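Side-chain contacts in glutamine amido transferase (Methylobacillus flagellatus, PDB 3M3P), which belongs to the class I glutamine amidotransferase family and is built round a large mixed sheet flanked by helices: residues D40-E45 and M68-A73; A163-L166 and H170-F173. One frame throughout, in Å; residues are numbered along the deposited sequence.

Contact 1 of 2, residues D40-E45 and M68-A73; sequences DPLPAE and MPTLLA
Leu42 reaches across from the loop 40-45 to the first turn of the helix that starts at Met68. One methyl group does the touching. Leu42 CD1 lies 3.7 Å from Thr70 CG2. The same Leu42 CD1 is 3.9 Å from Leu71 CB. It also sits 3.8 Å from Leu71 N, so it rests against the helix backbone between two successive side chains. The first torsion of Leu42 puts CG anti to its carbonyl carbon (chi1 -71°), and the branch then carries CD1 to the helix. Leu42 and Thr70 run past each other in opposite directions, so the methyl groups meet alongside rather than end on.

The tight side is the one toward Leu71. This residue is buried. Its CB meets Leu42, while its side chain also packs on Phe11 and on Leu94 of helix 90-98. Leu42 itself continues onto Ile9 of strand 6-10 and onto Met36. The Leu42 side chain thus lies between strand 6-10 and the start of helix 68-81.

The other side is loose. Thr70 is exposed and gives only its methyl and CB to the contact. Thr70 CG2 is anti to the backbone N, which leaves OG1 turned away, 5.3 Å from Leu42 CD1. At the start of the loop, a hydrogen bond from Arg35 N to Asp40 OD2 ties the chain down.

The patch is small, with 137 Å² buried in all, and Leu42 supplies more than half of it. The touching atoms are almost all aliphatic carbon. The contact therefore rests on shape and on the shielding of apolar surface. It sets no precise direction, as a polar bond would, between the loop and the helix start.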
loop_
_atom_site.group_PDB
_atom_site.type_symbol
_atom_site.label_atom_id
_atom_site.label_comp_id
_atom_site.label_asym_id
_atom_site.label_seq_id
_atom_site.Cartn_x
_atom_site.Cartn_y
_atom_site.Cartn_z
ATOM N N ASP A 40 -10.583 6.346 15.642
ATOM C CA ASP A 40 -10.394 5.077 16.381
ATOM C C ASP A 40 -9.020 5.099 17.033
ATOM O O ASP A 40 -8.030 5.490 16.418
ATOM C CB ASP A 40 -10.462 3.830 15.480
ATOM C CG ASP A 40 -11.866 3.532 14.946
ATOM O OD1 ASP A 40 -12.852 4.113 15.465
ATOM O OD2 ASP A 40 -12.029 2.662 14.049
ATOM N N PRO A 41 -8.946 4.688 18.312
ATOM C CA PRO A 41 -7.673 4.737 18.993
ATOM C C PRO A 41 -6.689 3.722 18.487
ATOM O O PRO A 41 -7.041 2.614 18.138
ATOM C CB PRO A 41 -8.044 4.401 20.451
ATOM C CG PRO A 41 -9.375 4.923 20.576
ATOM C CD PRO A 41 -10.049 4.531 19.286
ATOM N N LEU A 42 -5.443 4.138 18.407
ATOM C CA LEU A 42 -4.366 3.213 18.036
ATOM C C LEU A 42 -3.873 2.477 19.287
ATOM O O LEU A 42 -3.880 3.039 20.374
ATOM C CB LEU A 42 -3.204 3.996 17.415
ATOM C CG LEU A 42 -3.481 4.571 16.015
ATOM C CD1 LEU A 42 -2.478 5.698 15.734
ATOM C CD2 LEU A 42 -3.448 3.459 14.989
ATOM N N PRO A 43 -3.406 1.245 19.126
ATOM C CA PRO A 43 -2.909 0.479 20.291
ATOM C C PRO A 43 -1.620 1.108 20.782
ATOM O O PRO A 43 -0.751 1.498 19.994
ATOM C CB PRO A 43 -2.581 -0.874 19.707
ATOM C CG PRO A 43 -2.268 -0.627 18.257
ATOM C CD PRO A 43 -3.232 0.512 17.878
ATOM N N ALA A 44 -1.437 1.148 22.089
ATOM C CA ALA A 44 -0.163 1.609 22.665
ATOM C C ALA A 44 0.958 0.651 22.417
ATOM O O ALA A 44 2.111 1.071 22.280
ATOM C CB ALA A 44 -0.283 1.842 24.171
ATOM N N GLU A 45 0.622 -0.633 22.338
ATOM C CA GLU A 45 1.621 -1.683 22.176
ATOM C C GLU A 45 1.481 -2.328 20.799
ATOM O O GLU A 45 0.571 -3.119 20.564
ATOM C CB GLU A 45 1.438 -2.693 23.286
ATOM C CG GLU A 45 2.214 -4.036 23.230
ATOM C CD GLU A 45 3.721 -3.839 23.110
ATOM O OE1 GLU A 45 4.204 -3.436 22.040
ATOM O OE2 GLU A 45 4.435 -4.144 24.108
HETATM N N MSE A 68 -1.508 11.659 13.651
HETATM C CA MSE A 68 -0.276 11.523 12.912
HETATM C C MSE A 68 0.975 11.221 13.786
HETATM O O MSE A 68 1.692 10.237 13.493
HETATM C CB MSE A 68 -0.039 12.707 11.982
HETATM C CG MSE A 68 1.182 12.594 11.142
HETATM SE SE MSE A 68 1.110 11.157 9.765
HETATM C CE MSE A 68 -0.232 11.983 8.598
ATOM N N PRO A 69 1.219 11.988 14.844
ATOM C CA PRO A 69 2.425 11.649 15.638
ATOM C C PRO A 69 2.341 10.236 16.202
ATOM O O PRO A 69 3.335 9.506 16.263
ATOM C CB PRO A 69 2.438 12.715 16.737
ATOM C CG PRO A 69 1.703 13.841 16.135
ATOM C CD PRO A 69 0.660 13.290 15.234
ATOM N N THR A 70 1.157 9.853 16.668
ATOM C CA THR A 70 0.965 8.551 17.296
ATOM C C THR A 70 1.191 7.477 16.288
ATOM O O THR A 70 1.854 6.490 16.546
ATOM C CB THR A 70 -0.466 8.439 17.895
ATOM O OG1 THR A 70 -0.594 9.499 18.846
ATOM C CG2 THR A 70 -0.712 7.164 18.608
ATOM N N LEU A 71 0.683 7.651 15.084
ATOM C CA LEU A 71 0.866 6.581 14.070
ATOM C C LEU A 71 2.301 6.476 13.590
ATOM O O LEU A 71 2.847 5.347 13.446
ATOM C CB LEU A 71 -0.065 6.768 12.859
ATOM C CG LEU A 71 -0.006 5.718 11.736
ATOM C CD1 LEU A 71 -0.399 4.328 12.225
ATOM C CD2 LEU A 71 -0.958 6.140 10.569
ATOM N N LEU A 72 2.963 7.599 13.355
ATOM C CA LEU A 72 4.374 7.530 12.952
ATOM C C LEU A 72 5.206 6.824 14.042
ATOM O O LEU A 72 6.096 6.041 13.719
ATOM C CB LEU A 72 4.945 8.919 12.617
ATOM C CG LEU A 72 4.299 9.644 11.443
ATOM C CD1 LEU A 72 4.899 11.060 11.259
ATOM C CD2 LEU A 72 4.416 8.823 10.154
ATOM N N ALA A 73 4.957 7.139 15.319
ATOM C CA ALA A 73 5.662 6.465 16.413
ATOM C C ALA A 73 5.369 4.946 16.445
ATOM O O ALA A 73 6.253 4.102 16.667
ATOM C CB ALA A 73 5.355 7.133 17.763
#

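Contact 2 of 2, residues A163-L166 and H170-F173; sequences AYVL and HIGF
Tyr164 and Gly172 bond to each other twice through their backbones. Tyr164 N gives to Gly172 O at 3.1 Å, and Gly172 N gives back to Tyr164 O. Leu166 and His170 form the next hydrogen-bonded pair. His170 N reaches Leu166 O at 3.0 Å and is nearly straight, at 170°.

On the face that carries these pairs, the Tyr164 ring folds over Gly172. Its CG stands between the backbone N and the carbonyl carbon (chi1 58°), which swings the ring across the neighbouring strand. Gly172 CA lies 4.1 Å from the ring centroid, a CH-pi contact toward the rim of one face. Beside it, His170 CD2 comes within 3.3 Å of Leu166 O. The face of Ala163 and Phe173 is apolar, with Ala163 CB 3.6 Å from Phe173 CD1.

Outer residues fix both rings. Tyr164 OH bonds to Gly92 O, and Phe144 meets the tyrosine ring edge-to-face. His170 ND1 pairs with Val85 N, which restrains the turn of the imidazole. Leu95 of helix 90-98 touches both side chains. Helix 122-128 covers the opposite face, where Leu128 meets Phe173.

The two strands form an antiparallel beta hairpin inside the mixed central sheet. Strand 170-173 lies parallel to strand 85-88 on its other side, so the hairpin joins the parallel and antiparallel halves.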
loop_
_atom_site.group_PDB
_atom_site.type_symbol
_atom_site.label_atom_id
_atom_site.label_comp_id
_atom_site.label_asym_id
_atom_site.label_seq_id
_atom_site.Cartn_x
_atom_site.Cartn_y
_atom_site.Cartn_z
ATOM N N ALA A 163 8.151 1.309 -5.151
ATOM C CA ALA A 163 8.149 0.336 -4.023
ATOM C C ALA A 163 9.546 0.250 -3.471
ATOM O O ALA A 163 10.576 0.464 -4.167
ATOM C CB ALA A 163 7.600 -1.020 -4.439
ATOM N N TYR A 164 9.628 -0.082 -2.208
ATOM C CA TYR A 164 10.885 -0.356 -1.527
ATOM C C TYR A 164 10.619 -1.448 -0.498
ATOM O O TYR A 164 9.478 -1.615 -0.040
ATOM C CB TYR A 164 11.451 0.914 -0.822
ATOM C CG TYR A 164 10.495 1.494 0.172
ATOM C CD1 TYR A 164 10.384 0.986 1.495
ATOM C CD2 TYR A 164 9.591 2.471 -0.219
ATOM C CE1 TYR A 164 9.400 1.447 2.340
ATOM C CE2 TYR A 164 8.615 2.962 0.647
ATOM C CZ TYR A 164 8.528 2.447 1.905
ATOM O OH TYR A 164 7.539 2.864 2.783
ATOM N N VAL A 165 11.681 -2.125 -0.061
ATOM C CA VAL A 165 11.627 -3.090 1.038
ATOM C C VAL A 165 12.636 -2.724 2.088
ATOM O O VAL A 165 13.738 -2.249 1.776
ATOM C CB VAL A 165 11.796 -4.589 0.587
ATOM C CG1 VAL A 165 10.524 -5.124 -0.156
ATOM C CG2 VAL A 165 13.095 -4.806 -0.237
ATOM N N LEU A 166 12.276 -2.903 3.338
ATOM C CA LEU A 166 13.115 -2.579 4.496
ATOM C C LEU A 166 13.304 -3.778 5.378
ATOM O O LEU A 166 12.334 -4.421 5.787
ATOM C CB LEU A 166 12.524 -1.432 5.279
ATOM C CG LEU A 166 13.256 -0.925 6.497
ATOM C CD1 LEU A 166 14.647 -0.369 6.132
ATOM C CD2 LEU A 166 12.359 0.079 7.236
ATOM N N HIS A 170 9.448 -5.309 5.700
ATOM C CA HIS A 170 8.495 -4.246 5.472
ATOM C C HIS A 170 8.497 -3.895 4.002
ATOM O O HIS A 170 9.580 -3.868 3.391
ATOM C CB HIS A 170 8.862 -3.025 6.285
ATOM C CG HIS A 170 9.252 -3.340 7.692
ATOM N ND1 HIS A 170 8.352 -3.842 8.612
ATOM C CD2 HIS A 170 10.477 -3.377 8.276
ATOM C CE1 HIS A 170 9.011 -4.097 9.731
ATOM N NE2 HIS A 170 10.303 -3.825 9.552
ATOM N N ILE A 171 7.347 -3.604 3.438
ATOM C CA ILE A 171 7.279 -3.218 2.048
ATOM C C ILE A 171 6.319 -2.051 1.885
ATOM O O ILE A 171 5.197 -2.077 2.432
ATOM C CB ILE A 171 6.977 -4.455 1.110
ATOM C CG1 ILE A 171 7.126 -4.033 -0.353
ATOM C CG2 ILE A 171 5.596 -5.100 1.382
ATOM C CD1 ILE A 171 7.170 -5.226 -1.360
ATOM N N GLY A 172 6.703 -1.033 1.128
ATOM C CA GLY A 172 5.860 0.102 0.825
ATOM C C GLY A 172 5.687 0.254 -0.652
ATOM O O GLY A 172 6.670 0.095 -1.402
ATOM N N PHE A 173 4.453 0.572 -1.058
ATOM C CA PHE A 173 4.090 0.796 -2.462
ATOM C C PHE A 173 3.456 2.156 -2.628
ATOM O O PHE A 173 2.649 2.580 -1.787
ATOM C CB PHE A 173 3.058 -0.239 -2.902
ATOM C CG PHE A 173 3.612 -1.632 -3.128
ATOM C CD1 PHE A 173 4.135 -2.006 -4.323
ATOM C CD2 PHE A 173 3.577 -2.578 -2.085
ATOM C CE1 PHE A 173 4.627 -3.293 -4.515
ATOM C CE2 PHE A 173 4.047 -3.891 -2.285
ATOM C CZ PHE A 173 4.615 -4.202 -3.481
#

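Contact 1 and contact 2 do not touch. Their centres are 20 Å apart and their nearest atoms about 10 Å. Contact 1 lies near the outside of the chain, 18 Å from its centre, while contact 2 is 9 Å from it and fully buried. Two helices connect them. Helix 68-81 begins at contact 1, and its Val79 packs on Leu166 and His170. Helix 90-98 offers Leu94 to Leu71 and Leu95 to Tyr164 and His170. Gly87, Cys89 and Gly91 fit a nucleophile-elbow pattern, consistent with this family. The Leu71 side chain lies near that turn without touching it, while Ile171 and Phe173 bond to Gly87 through their backbones.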